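Local structure of YfdX protein (Salmonella enterica I, 6A02) at residues R26-S31 against K163-G168; F33-G38 against Y156-L161; Q41-L46 against S148-G153; K52-D57 against Q137-D142; Y64-K69 against Q131-L136. The protein is of unknown biochemical mechanism but appears to act in both antibiotic stress and virulence of Salmonella Typhi. All blocks are in the same frame, centred on the assembly; numbering follows the deposited sequence. Where two conformers were deposited one is given.

Contact 1. Residues R26-S31 against K163-G168; sequences RDIGMS and KSAQDG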
# COMPACT_ATOMS: atom_id res chain seq x y z
N ARG A 26 -1.31 -0.88 -16.19
CA ARG A 26 -0.57 0.38 -16.24
C ARG A 26 -1.28 1.38 -17.14
O ARG A 26 -1.46 2.55 -16.77
CB ARG A 26 0.86 0.06 -16.71
CG ARG A 26 1.66 1.22 -17.22
CD ARG A 26 1.89 2.29 -16.19
NE ARG A 26 2.92 3.21 -16.66
CZ ARG A 26 3.19 4.38 -16.09
NH1 ARG A 26 2.49 4.78 -15.04
NH2 ARG A 26 4.16 5.15 -16.57
N ASP A 27 -1.75 0.93 -18.31
CA ASP A 27 -2.46 1.81 -19.22
C ASP A 27 -3.76 2.33 -18.62
O ASP A 27 -4.15 3.48 -18.84
CB ASP A 27 -2.75 1.09 -20.54
CG ASP A 27 -1.50 0.83 -21.37
OD1 ASP A 27 -0.42 1.37 -21.03
OD2 ASP A 27 -1.64 0.08 -22.37
N ILE A 28 -4.46 1.47 -17.86
CA ILE A 28 -5.71 1.86 -17.20
C ILE A 28 -5.48 3.01 -16.22
O ILE A 28 -6.25 3.98 -16.18
CB ILE A 28 -6.35 0.63 -16.52
CG1 ILE A 28 -6.99 -0.28 -17.57
CG2 ILE A 28 -7.37 1.02 -15.47
CD1 ILE A 28 -7.36 -1.63 -17.00
N GLY A 29 -4.42 2.92 -15.42
CA GLY A 29 -4.11 4.00 -14.50
C GLY A 29 -3.76 5.30 -15.20
O GLY A 29 -4.21 6.38 -14.80
N MET A 30 -2.95 5.21 -16.26
CA MET A 30 -2.58 6.41 -17.00
C MET A 30 -3.81 7.02 -17.68
O MET A 30 -3.97 8.24 -17.71
CB MET A 30 -1.50 6.09 -18.04
CG MET A 30 -0.16 5.68 -17.43
SD MET A 30 1.16 5.53 -18.66
CE MET A 30 0.81 7.06 -19.54
N SER A 31 -4.69 6.16 -18.20
CA SER A 31 -5.91 6.64 -18.82
C SER A 31 -6.73 7.45 -17.83
O SER A 31 -7.20 8.55 -18.15
CB SER A 31 -6.72 5.45 -19.35
OG SER A 31 -7.96 5.86 -19.90
N LYS A 163 -10.95 3.17 -12.05
CA LYS A 163 -10.50 3.01 -10.67
C LYS A 163 -10.96 1.67 -10.10
O LYS A 163 -10.19 0.99 -9.41
CB LYS A 163 -11.03 4.17 -9.82
CG LYS A 163 -10.53 4.15 -8.36
CD LYS A 163 -9.00 4.19 -8.32
CE LYS A 163 -8.45 4.30 -6.90
NZ LYS A 163 -6.96 4.49 -6.92
N SER A 164 -12.21 1.28 -10.40
CA SER A 164 -12.71 -0.01 -9.96
C SER A 164 -11.85 -1.15 -10.50
O SER A 164 -11.54 -2.10 -9.76
CB SER A 164 -14.15 -0.19 -10.42
OG SER A 164 -14.63 -1.45 -9.97
N ALA A 165 -11.42 -1.06 -11.76
CA ALA A 165 -10.52 -2.09 -12.29
C ALA A 165 -9.23 -2.16 -11.47
O ALA A 165 -8.75 -3.25 -11.14
CB ALA A 165 -10.22 -1.83 -13.76
N GLN A 166 -8.66 -1.01 -11.13
CA GLN A 166 -7.44 -1.00 -10.33
C GLN A 166 -7.68 -1.55 -8.94
O GLN A 166 -6.83 -2.26 -8.38
CB GLN A 166 -6.91 0.43 -10.22
CG GLN A 166 -6.37 0.98 -11.51
CD GLN A 166 -5.79 2.36 -11.34
OE1 GLN A 166 -4.59 2.57 -11.56
NE2 GLN A 166 -6.63 3.31 -10.94
N ASP A 167 -8.82 -1.22 -8.34
CA ASP A 167 -9.13 -1.71 -7.00
C ASP A 167 -9.37 -3.20 -6.99
O ASP A 167 -9.35 -3.81 -5.91
CB ASP A 167 -10.37 -1.00 -6.45
CG ASP A 167 -10.11 0.44 -6.10
OD1 ASP A 167 -8.93 0.81 -5.94
OD2 ASP A 167 -11.10 1.19 -5.97
N GLY A 168 -9.60 -3.81 -8.16
CA GLY A 168 -9.76 -5.24 -8.27
C GLY A 168 -8.47 -6.03 -8.26
O GLY A 168 -8.51 -7.26 -8.21

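Contact 2. Residues F33-G38 against Y156-L161; sequences FELFNG and YQAGLL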
# COMPACT_ATOMS: atom_id res chain seq x y z
N PHE A 33 -5.78 9.05 -15.15
CA PHE A 33 -5.14 10.32 -14.86
C PHE A 33 -5.39 11.33 -15.98
O PHE A 33 -5.66 12.51 -15.71
CB PHE A 33 -3.64 10.14 -14.66
CG PHE A 33 -2.90 11.44 -14.48
CD1 PHE A 33 -2.94 12.11 -13.26
CD2 PHE A 33 -2.24 12.03 -15.54
CE1 PHE A 33 -2.29 13.34 -13.10
CE2 PHE A 33 -1.58 13.25 -15.37
CZ PHE A 33 -1.62 13.90 -14.15
N GLU A 34 -5.30 10.88 -17.23
CA GLU A 34 -5.44 11.81 -18.35
C GLU A 34 -6.84 12.40 -18.44
O GLU A 34 -7.01 13.50 -18.98
CB GLU A 34 -4.99 11.17 -19.65
CG GLU A 34 -3.51 10.80 -19.69
CD GLU A 34 -2.57 11.99 -19.59
OE1 GLU A 34 -3.04 13.15 -19.59
OE2 GLU A 34 -1.34 11.76 -19.52
N LEU A 35 -7.87 11.71 -17.92
CA LEU A 35 -9.20 12.31 -17.85
C LEU A 35 -9.18 13.59 -17.02
O LEU A 35 -9.68 14.63 -17.45
CB LEU A 35 -10.20 11.32 -17.26
CG LEU A 35 -10.47 10.05 -18.07
CD1 LEU A 35 -11.32 9.08 -17.27
CD2 LEU A 35 -11.12 10.39 -19.41
N PHE A 36 -8.59 13.52 -15.82
CA PHE A 36 -8.50 14.68 -14.96
C PHE A 36 -7.50 15.71 -15.48
O PHE A 36 -7.59 16.89 -15.13
CB PHE A 36 -8.11 14.24 -13.54
CG PHE A 36 -9.17 13.42 -12.87
CD1 PHE A 36 -10.16 14.03 -12.12
CD2 PHE A 36 -9.18 12.03 -12.98
CE1 PHE A 36 -11.15 13.28 -11.50
CE2 PHE A 36 -10.16 11.27 -12.36
CZ PHE A 36 -11.15 11.90 -11.62
N ASN A 37 -6.55 15.28 -16.29
CA ASN A 37 -5.51 16.13 -16.85
C ASN A 37 -5.99 16.87 -18.10
O ASN A 37 -5.16 17.49 -18.79
CB ASN A 37 -4.28 15.28 -17.16
CG ASN A 37 -3.00 16.09 -17.25
OD1 ASN A 37 -2.86 17.14 -16.62
ND2 ASN A 37 -2.04 15.59 -18.03
N GLY A 38 -7.28 16.80 -18.42
CA GLY A 38 -7.80 17.49 -19.58
C GLY A 38 -7.34 16.93 -20.91
O GLY A 38 -7.32 17.66 -21.91
N TYR A 156 -16.14 11.39 -16.12
CA TYR A 156 -16.03 11.07 -14.70
C TYR A 156 -16.48 9.64 -14.43
O TYR A 156 -15.84 8.90 -13.67
CB TYR A 156 -16.87 12.04 -13.86
CG TYR A 156 -16.55 11.91 -12.39
CD1 TYR A 156 -15.43 12.53 -11.86
CD2 TYR A 156 -17.37 11.18 -11.54
CE1 TYR A 156 -15.11 12.42 -10.51
CE2 TYR A 156 -17.06 11.05 -10.19
CZ TYR A 156 -15.93 11.68 -9.69
OH TYR A 156 -15.62 11.57 -8.35
N GLN A 157 -17.59 9.23 -15.05
CA GLN A 157 -18.09 7.87 -14.86
C GLN A 157 -17.12 6.84 -15.41
O GLN A 157 -16.94 5.77 -14.83
CB GLN A 157 -19.46 7.73 -15.53
CG GLN A 157 -20.54 8.65 -14.95
CD GLN A 157 -20.67 9.98 -15.68
OE1 GLN A 157 -19.69 10.61 -16.07
NE2 GLN A 157 -21.92 10.42 -15.87
N ALA A 158 -16.47 7.15 -16.55
CA ALA A 158 -15.42 6.27 -17.04
C ALA A 158 -14.28 6.15 -16.03
O ALA A 158 -13.76 5.05 -15.79
CB ALA A 158 -14.88 6.79 -18.37
N GLY A 159 -13.89 7.27 -15.41
CA GLY A 159 -12.83 7.24 -14.42
C GLY A 159 -13.17 6.35 -13.25
O GLY A 159 -12.30 5.65 -12.72
N LEU A 160 -14.44 6.35 -12.83
CA LEU A 160 -14.86 5.46 -11.75
C LEU A 160 -14.65 3.99 -12.12
O LEU A 160 -14.23 3.19 -11.27
CB LEU A 160 -16.33 5.70 -11.43
CG LEU A 160 -16.73 7.03 -10.82
CD1 LEU A 160 -18.25 7.08 -10.71
CD2 LEU A 160 -16.09 7.24 -9.45
N LEU A 161 -14.95 3.62 -13.36
CA LEU A 161 -14.77 2.23 -13.78
C LEU A 161 -13.29 1.87 -13.89
O LEU A 161 -12.89 0.75 -13.57
CB LEU A 161 -15.46 1.99 -15.11
CG LEU A 161 -16.91 1.58 -15.06
CD1 LEU A 161 -17.37 1.36 -16.47
CD2 LEU A 161 -17.07 0.31 -14.24

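Contact 3. Residues Q41-L46 against S148-G153; sequences QKAEQL and SLMNEG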
# COMPACT_ATOMS: atom_id res chain seq x y z
N GLN A 41 -8.78 12.60 -25.08
CA GLN A 41 -8.45 11.79 -26.25
C GLN A 41 -7.25 10.90 -25.97
O GLN A 41 -7.21 9.74 -26.40
CB GLN A 41 -8.32 12.68 -27.49
CG GLN A 41 -9.66 13.37 -27.78
CD GLN A 41 -9.59 14.48 -28.81
OE1 GLN A 41 -9.50 15.66 -28.47
NE2 GLN A 41 -9.68 14.11 -30.08
N LYS A 42 -6.28 11.40 -25.19
CA LYS A 42 -5.20 10.53 -24.74
C LYS A 42 -5.71 9.42 -23.83
O LYS A 42 -5.28 8.27 -23.94
CB LYS A 42 -4.13 11.36 -24.03
CG LYS A 42 -2.86 10.58 -23.75
CD LYS A 42 -1.79 11.52 -23.22
CE LYS A 42 -0.42 10.86 -23.19
NZ LYS A 42 0.64 11.85 -22.80
N ALA A 43 -6.67 9.74 -22.96
CA ALA A 43 -7.25 8.71 -22.11
C ALA A 43 -7.91 7.62 -22.93
O ALA A 43 -7.78 6.43 -22.62
CB ALA A 43 -8.26 9.33 -21.15
N GLU A 44 -8.61 8.00 -24.00
CA GLU A 44 -9.22 6.99 -24.86
C GLU A 44 -8.18 6.13 -25.54
O GLU A 44 -8.36 4.91 -25.66
CB GLU A 44 -10.14 7.66 -25.89
CG GLU A 44 -11.34 8.33 -25.25
CD GLU A 44 -12.24 9.00 -26.25
OE1 GLU A 44 -11.93 8.93 -27.46
OE2 GLU A 44 -13.25 9.61 -25.81
N GLN A 45 -7.07 6.74 -26.00
CA GLN A 45 -6.01 5.97 -26.63
C GLN A 45 -5.42 4.95 -25.67
O GLN A 45 -5.18 3.79 -26.05
CB GLN A 45 -4.90 6.91 -27.13
CG GLN A 45 -5.27 7.78 -28.32
CD GLN A 45 -4.13 8.69 -28.76
OE1 GLN A 45 -3.34 9.17 -27.95
NE2 GLN A 45 -4.03 8.91 -30.07
N LEU A 46 -5.21 5.35 -24.42
CA LEU A 46 -4.62 4.45 -23.44
C LEU A 46 -5.58 3.32 -23.06
O LEU A 46 -5.17 2.16 -22.94
CB LEU A 46 -4.21 5.25 -22.20
CG LEU A 46 -3.01 6.17 -22.42
CD1 LEU A 46 -2.98 7.27 -21.38
CD2 LEU A 46 -1.71 5.37 -22.38
N SER A 148 -16.77 3.03 -23.77
CA SER A 148 -18.11 3.42 -24.21
C SER A 148 -18.57 4.70 -23.52
O SER A 148 -19.15 5.58 -24.15
CB SER A 148 -19.08 2.28 -23.94
OG SER A 148 -18.76 1.13 -24.71
N LEU A 149 -18.32 4.80 -22.21
CA LEU A 149 -18.67 6.02 -21.50
C LEU A 149 -17.88 7.21 -22.02
O LEU A 149 -18.41 8.32 -22.14
CB LEU A 149 -18.43 5.83 -19.99
CG LEU A 149 -19.39 4.85 -19.32
CD1 LEU A 149 -18.87 4.43 -17.95
CD2 LEU A 149 -20.78 5.47 -19.19
N MET A 150 -16.59 7.01 -22.34
CA MET A 150 -15.81 8.08 -22.93
C MET A 150 -16.39 8.51 -24.28
O MET A 150 -16.49 9.71 -24.56
CB MET A 150 -14.34 7.67 -23.08
CG MET A 150 -13.62 7.49 -21.73
SD MET A 150 -11.89 7.04 -22.00
CE MET A 150 -11.53 6.17 -20.46
N ASN A 151 -16.81 7.55 -25.11
CA ASN A 151 -17.44 7.90 -26.38
C ASN A 151 -18.67 8.76 -26.14
O ASN A 151 -18.98 9.67 -26.93
CB ASN A 151 -17.85 6.64 -27.14
CG ASN A 151 -16.66 5.83 -27.63
OD1 ASN A 151 -15.56 6.34 -27.76
ND2 ASN A 151 -16.90 4.55 -27.89
N GLU A 152 -19.40 8.49 -25.07
CA GLU A 152 -20.61 9.25 -24.75
C GLU A 152 -20.32 10.58 -24.08
O GLU A 152 -21.26 11.35 -23.86
CB GLU A 152 -21.54 8.41 -23.88
CG GLU A 152 -22.05 7.16 -24.56
CD GLU A 152 -22.75 6.22 -23.59
OE1 GLU A 152 -22.79 6.52 -22.38
OE2 GLU A 152 -23.26 5.17 -24.04
N GLY A 153 -19.06 10.88 -23.74
CA GLY A 153 -18.74 12.09 -23.02
C GLY A 153 -18.86 11.99 -21.52
O GLY A 153 -18.77 13.02 -20.84

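Contact 4. Residues K52-D57 against Q137-D142; sequences KLLNDD and QQTRKD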
# COMPACT_ATOMS: atom_id res chain seq x y z
N LYS A 52 -7.05 -3.74 -26.17
CA LYS A 52 -6.42 -4.65 -27.12
C LYS A 52 -5.52 -5.66 -26.41
O LYS A 52 -5.49 -6.84 -26.78
CB LYS A 52 -5.64 -3.86 -28.18
CG LYS A 52 -6.54 -3.19 -29.20
CD LYS A 52 -5.76 -2.55 -30.33
CE LYS A 52 -6.68 -2.24 -31.49
NZ LYS A 52 -7.87 -1.46 -31.05
N LEU A 53 -4.80 -5.22 -25.38
CA LEU A 53 -3.93 -6.13 -24.65
C LEU A 53 -4.73 -7.23 -23.94
O LEU A 53 -4.34 -8.40 -23.98
CB LEU A 53 -3.07 -5.36 -23.65
CG LEU A 53 -1.95 -4.47 -24.21
CD1 LEU A 53 -1.52 -3.42 -23.19
CD2 LEU A 53 -0.75 -5.30 -24.64
N LEU A 54 -5.83 -6.86 -23.28
CA LEU A 54 -6.60 -7.83 -22.51
C LEU A 54 -7.43 -8.77 -23.37
O LEU A 54 -7.90 -9.80 -22.87
CB LEU A 54 -7.53 -7.11 -21.53
CG LEU A 54 -6.84 -6.37 -20.39
CD1 LEU A 54 -7.85 -5.51 -19.64
CD2 LEU A 54 -6.17 -7.38 -19.46
N ASN A 55 -7.64 -8.43 -24.64
CA ASN A 55 -8.54 -9.19 -25.50
C ASN A 55 -7.81 -9.78 -26.70
O ASN A 55 -8.45 -10.19 -27.67
CB ASN A 55 -9.71 -8.32 -25.96
CG ASN A 55 -10.66 -8.00 -24.82
OD1 ASN A 55 -11.47 -8.84 -24.42
ND2 ASN A 55 -10.56 -6.79 -24.29
N ASP A 56 -6.48 -9.83 -26.64
CA ASP A 56 -5.66 -10.38 -27.71
C ASP A 56 -6.06 -11.83 -27.99
O ASP A 56 -5.85 -12.71 -27.15
CB ASP A 56 -4.20 -10.30 -27.29
CG ASP A 56 -3.24 -10.65 -28.42
OD1 ASP A 56 -3.69 -11.22 -29.44
OD2 ASP A 56 -2.03 -10.35 -28.28
N ASP A 57 -6.62 -12.09 -29.18
CA ASP A 57 -7.07 -13.44 -29.51
C ASP A 57 -5.92 -14.40 -29.74
O ASP A 57 -6.13 -15.62 -29.71
CB ASP A 57 -8.02 -13.43 -30.71
CG ASP A 57 -9.26 -12.60 -30.47
OD1 ASP A 57 -9.48 -11.62 -31.22
OD2 ASP A 57 -10.03 -12.92 -29.54
N GLN A 137 -12.27 -11.29 -16.85
CA GLN A 137 -13.44 -10.81 -17.57
C GLN A 137 -14.00 -9.55 -16.93
O GLN A 137 -14.44 -8.64 -17.63
CB GLN A 137 -14.51 -11.90 -17.68
CG GLN A 137 -15.55 -11.60 -18.76
CD GLN A 137 -14.93 -11.36 -20.13
OE1 GLN A 137 -14.04 -12.09 -20.57
NE2 GLN A 137 -15.40 -10.31 -20.81
N GLN A 138 -13.97 -9.47 -15.60
CA GLN A 138 -14.42 -8.26 -14.92
C GLN A 138 -13.57 -7.05 -15.31
O GLN A 138 -14.10 -5.94 -15.50
CB GLN A 138 -14.45 -8.50 -13.41
CG GLN A 138 -14.98 -7.33 -12.58
CD GLN A 138 -15.21 -7.71 -11.12
OE1 GLN A 138 -14.64 -8.69 -10.60
NE2 GLN A 138 -16.03 -6.92 -10.43
N THR A 139 -12.26 -7.24 -15.44
CA THR A 139 -11.41 -6.14 -15.89
C THR A 139 -11.69 -5.78 -17.34
O THR A 139 -11.77 -4.60 -17.68
CB THR A 139 -9.93 -6.48 -15.68
OG1 THR A 139 -9.72 -6.84 -14.31
CG2 THR A 139 -9.04 -5.28 -16.00
N ARG A 140 -11.84 -6.79 -18.21
CA ARG A 140 -12.20 -6.52 -19.60
C ARG A 140 -13.46 -5.67 -19.68
O ARG A 140 -13.52 -4.69 -20.43
CB ARG A 140 -12.42 -7.83 -20.36
CG ARG A 140 -11.15 -8.53 -20.75
CD ARG A 140 -11.46 -9.93 -21.24
NE ARG A 140 -10.30 -10.58 -21.83
CZ ARG A 140 -10.26 -11.87 -22.14
NH1 ARG A 140 -11.33 -12.64 -21.91
NH2 ARG A 140 -9.17 -12.39 -22.69
N LYS A 141 -14.48 -6.03 -18.89
CA LYS A 141 -15.74 -5.30 -18.92
C LYS A 141 -15.56 -3.86 -18.45
O LYS A 141 -16.13 -2.94 -19.04
CB LYS A 141 -16.81 -6.02 -18.10
CG LYS A 141 -18.18 -5.35 -18.15
CD LYS A 141 -19.23 -6.19 -17.44
CE LYS A 141 -20.58 -5.50 -17.40
NZ LYS A 141 -21.53 -6.21 -16.49
N ASP A 142 -14.77 -3.65 -17.39
CA ASP A 142 -14.49 -2.28 -16.95
C ASP A 142 -13.89 -1.45 -18.08
O ASP A 142 -14.27 -0.30 -18.29
CB ASP A 142 -13.51 -2.29 -15.77
CG ASP A 142 -14.11 -2.83 -14.48
OD1 ASP A 142 -15.35 -2.93 -14.35
OD2 ASP A 142 -13.29 -3.14 -13.57
O HOH W 1 -11.86 -4.99 -22.78
O HOH W 2 -14.26 -9.01 -23.74

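Contact 5. Residues Y64-K69 against Q131-L136; sequences YVKSDK and QELIPL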
# COMPACT_ATOMS: atom_id res chain seq x y z
N TYR A 64 -2.41 -18.17 -17.75
CA TYR A 64 -2.16 -17.25 -16.65
C TYR A 64 -3.13 -17.41 -15.49
O TYR A 64 -3.01 -16.70 -14.49
CB TYR A 64 -2.21 -15.81 -17.17
CG TYR A 64 -1.45 -15.63 -18.45
CD1 TYR A 64 -0.06 -15.63 -18.47
CD2 TYR A 64 -2.12 -15.48 -19.66
CE1 TYR A 64 0.64 -15.48 -19.66
CE2 TYR A 64 -1.44 -15.32 -20.85
CZ TYR A 64 -0.06 -15.32 -20.85
OH TYR A 64 0.62 -15.17 -22.03
N VAL A 65 -4.07 -18.34 -15.60
CA VAL A 65 -5.14 -18.47 -14.62
C VAL A 65 -4.61 -19.07 -13.32
O VAL A 65 -3.86 -20.06 -13.33
CB VAL A 65 -6.29 -19.30 -15.22
CG1 VAL A 65 -7.28 -19.70 -14.15
CG2 VAL A 65 -6.97 -18.52 -16.32
N LYS A 66 -4.99 -18.48 -12.20
CA LYS A 66 -4.75 -19.06 -10.88
C LYS A 66 -6.01 -19.85 -10.54
O LYS A 66 -7.01 -19.28 -10.10
CB LYS A 66 -4.49 -17.96 -9.86
CG LYS A 66 -4.18 -18.46 -8.46
CD LYS A 66 -3.14 -17.59 -7.80
CE LYS A 66 -2.77 -18.08 -6.42
NZ LYS A 66 -2.29 -19.48 -6.43
N SER A 67 -5.96 -21.16 -10.75
CA SER A 67 -7.19 -21.95 -10.70
C SER A 67 -7.75 -22.08 -9.29
O SER A 67 -8.96 -22.23 -9.12
CB SER A 67 -6.95 -23.33 -11.33
OG SER A 67 -5.79 -23.92 -10.78
N ASP A 68 -6.90 -21.98 -8.26
CA ASP A 68 -7.34 -22.19 -6.88
C ASP A 68 -7.91 -20.93 -6.24
O ASP A 68 -7.88 -20.80 -5.01
CB ASP A 68 -6.21 -22.79 -6.03
CG ASP A 68 -5.05 -21.82 -5.80
OD1 ASP A 68 -4.90 -20.86 -6.58
OD2 ASP A 68 -4.28 -22.03 -4.84
N LYS A 69 -8.46 -20.00 -7.02
CA LYS A 69 -8.98 -18.75 -6.46
C LYS A 69 -10.28 -18.38 -7.17
O LYS A 69 -10.27 -18.13 -8.38
CB LYS A 69 -7.97 -17.62 -6.58
CG LYS A 69 -8.38 -16.43 -5.76
CD LYS A 69 -7.32 -15.37 -5.73
CE LYS A 69 -7.63 -14.36 -4.64
NZ LYS A 69 -7.32 -14.90 -3.27
N GLN A 131 1.85 -12.73 -5.46
CA GLN A 131 1.34 -12.81 -6.81
C GLN A 131 0.22 -11.80 -6.98
O GLN A 131 -0.82 -11.90 -6.32
CB GLN A 131 0.85 -14.22 -7.12
CG GLN A 131 1.96 -15.27 -7.12
CD GLN A 131 1.47 -16.64 -7.55
OE1 GLN A 131 0.31 -16.81 -7.91
NE2 GLN A 131 2.37 -17.62 -7.52
N GLU A 132 0.44 -10.82 -7.84
CA GLU A 132 -0.58 -9.83 -8.16
C GLU A 132 -1.52 -10.44 -9.20
O GLU A 132 -1.06 -10.96 -10.21
CB GLU A 132 0.09 -8.58 -8.72
CG GLU A 132 -0.86 -7.45 -8.97
CD GLU A 132 -0.19 -6.22 -9.58
OE1 GLU A 132 1.03 -6.25 -9.84
OE2 GLU A 132 -0.90 -5.21 -9.80
N LEU A 133 -2.83 -10.36 -8.93
CA LEU A 133 -3.84 -11.00 -9.76
C LEU A 133 -4.92 -9.99 -10.13
O LEU A 133 -5.24 -9.09 -9.35
CB LEU A 133 -4.53 -12.16 -9.02
CG LEU A 133 -3.67 -13.11 -8.19
CD1 LEU A 133 -4.52 -14.09 -7.40
CD2 LEU A 133 -2.70 -13.88 -9.08
N ILE A 134 -5.52 -10.18 -11.31
CA ILE A 134 -6.74 -9.46 -11.67
C ILE A 134 -7.80 -10.43 -12.15
O ILE A 134 -7.48 -11.49 -12.72
CB ILE A 134 -6.51 -8.38 -12.74
CG1 ILE A 134 -5.96 -9.00 -14.02
CG2 ILE A 134 -5.63 -7.24 -12.19
CD1 ILE A 134 -6.03 -8.07 -15.20
N PRO A 135 -9.08 -10.11 -11.96
CA PRO A 135 -10.16 -10.91 -12.55
C PRO A 135 -10.29 -10.53 -14.02
O PRO A 135 -10.54 -9.38 -14.36
CB PRO A 135 -11.40 -10.47 -11.76
CG PRO A 135 -11.09 -9.03 -11.37
CD PRO A 135 -9.59 -8.98 -11.16
N LEU A 136 -10.10 -11.51 -14.91
CA LEU A 136 -9.89 -11.18 -16.31
C LEU A 136 -11.14 -10.59 -16.96
O LEU A 136 -11.08 -9.52 -17.58
CB LEU A 136 -9.40 -12.41 -17.08
CG LEU A 136 -9.17 -12.22 -18.58
CD1 LEU A 136 -8.24 -11.05 -18.89
CD2 LEU A 136 -8.62 -13.52 -19.17
O HOH W 3 -0.45 -19.17 -9.24

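Contact 1. Residues R26-S31 against K163-G168
I28 and Q166 run past each other in opposite directions between two helices, and their overlap is aliphatic: CG2 of I28 lies 4.1 Å from CG of Q166. The ethyl branch of I28 goes elsewhere, its CD1 coming 4.3 Å from CB of A165, so one isoleucine serves two successive residues of the facing helix. In Q166, CG sits anti to the carbonyl carbon (chi1 -69°) and the chain is extended beyond it, which carries the amide across to the first helix. There OE1 rests 3.3 Å from CA of G29, a contact made at close range because G29 has no side chain. The short segment axes approach to 9.6 Å, with an angle of 142° between their N-to-C directions. Beyond the pair, I28 also meets T139 and V143, and A165 meets D142, all on helix 136-151. The contact is side-chain packing between two roughly antiparallel helices, 19-36 and 155-167, of the helical bundle.

Contact 2. Residues F33-G38 against Y156-L161
A helix-helix interface in the helical part of YfdX is the setting here: the last turn of helix 19-36 packs against helix 155-167 around a glycine. L35 points toward 156-161, and its CD1 reaches G159. This methyl rests against the glycine backbone, CD1 of L35 lying 3.7 Å from N of G159 and just as far from the CA of the same residue, while CB of A158 stands 4.4 Å from it. One residue on, the ring of F36 meets that of Y156, and the two cross obliquely. CZ of F36 is 4.1 Å from CE1 of Y156, which sits at the edge of the phenylalanine ring, near its plane. Y156 sets off away from 33-38, but with CG anti to the backbone N (chi1 -168°) its ring end comes nearer. Just past the contact the helix closes in a Schellman motif with G38, at positive phi, as the C-prime residue, and ND2 of N37 bonds OE1 of E34 at 3.1 Å. The contact is thus apolar and buried, and Y156 OH bonds E89 of the second subunit; the same tyrosine joins intrachain packing to assembly.

Contact 3. Residues Q41-L46 against S148-G153
E44 and M150 lie alongside each other, pointing in opposite directions, and CG and the carboxylate of the glutamate share the touching. CG of E44 is 3.5 Å from SD of M150, and OE2 of the carboxylate lies at the same distance from CB of the methionine. That oxygen also comes 3.5 Å from O of M150; as both are acceptors, the approach is no hydrogen bond. M150 starts with CG beside its backbone N (chi1 -68°) and then stretches out fully, a shape that takes the thioether across, so that SD also passes 4.4 Å from CB of A43. N151 only borders the pair on its exposed side. In the next shell, L35 backs A43, and the OG of S31 bonds O of A43, tying the first two helices together. At G153 the chain leaves helix 136-151 through a Schellman motif. From that helix the buried M150 meets A43 and E44 of helix 40-54, S31 of helix 19-36 and A158 and L162 of helix 155-167, as a core residue of a four-helix bundle does, with E44 partly exposed beside it.

Contact 4. Residues K52-D57 against Q137-D142
R140 grips O of L54 side-on with two nitrogens, NE at 2.7 Å and NH2 at 2.9 Å. The oxygen lies at the edge of the guanidinium, practically in its plane; NH2 approaches in the carbonyl plane, whereas NE stands 43° out of it. From a CG placed beside the backbone N (chi1 -77°), the arginine runs straight to NE to meet the last turn of helix 40-54. Its rotation is fixed further by NH1, which bonds OE1 of Q137 at 3.1 Å, again in the guanidinium plane. N55 crosses this chain obliquely, OD1 being 3.4 Å from CD of R140, while its ND2 bonds O of E51 and reaches O of R140 through a water. CD1 of L54 meets CG2 of T139 at 3.8 Å. W61 makes a cation-pi contact with R140, and A24 and M25 of helix 19-36 lie against L54 and T139 respectively, so the contact joins the end of helix 40-54 to the first turns of helix 136-151.

Contact 5. Residues Y64-K69 against Q131-L136
The amide of Q131 is the flat group that meets K66, its OE1 lying 3.5 Å from CD and 3.6 Å from CE of the lysine, the two side chains crossing at about a right angle. A water also donates to OE1, at 2.8 Å, and is weakly linked to NZ of K66, while NE2 of the same amide bonds E129. The setting is an antiparallel sheet in which strand 125-135 is the middle of three: the backbone of 64-66 bonds the edge strand 77-89, and K66 and K69, the ends of a type I turn, reach the middle strand through their side chains. CD1 of L133, on that strand, is 3.5 Å from CD of K69 and 3.8 Å from CD of K66, so methylenes of both lysines pack on one leucine methyl. K66 has CG anti to its backbone nitrogen (chi1 -178°) and bends at chi2 and chi4, which brings the ammonium back over its own turn. K69 instead sends NZ to O of S173 of the third subunit. NZ of K66 forms a salt bridge with OD1 of D68 at 3.0 Å, on the carboxylate's syn lone pair.

Overall arrangement
From the N terminus, helix 19-36 supplies the first halves of contacts 1 and 2, helix 40-54 those of contacts 3 and 4, and strand 65-66 with its turn that of contact 5. The partners return in reverse order, so the five loops nest without crossing: contact 5 closes the innermost, then 4, 3 and 2, with contact 1 outermost. Contacts 1 to 4 tie four helices into one bundle; contacts 2 and 3 lie closest, their centres about 9 Å apart. Contact 5, about 28 Å between centres from contact 3, joins the 64-69 turn to the middle strand of the sheet, and strand 125-135 runs from it directly into helix 136-151 of contact 4.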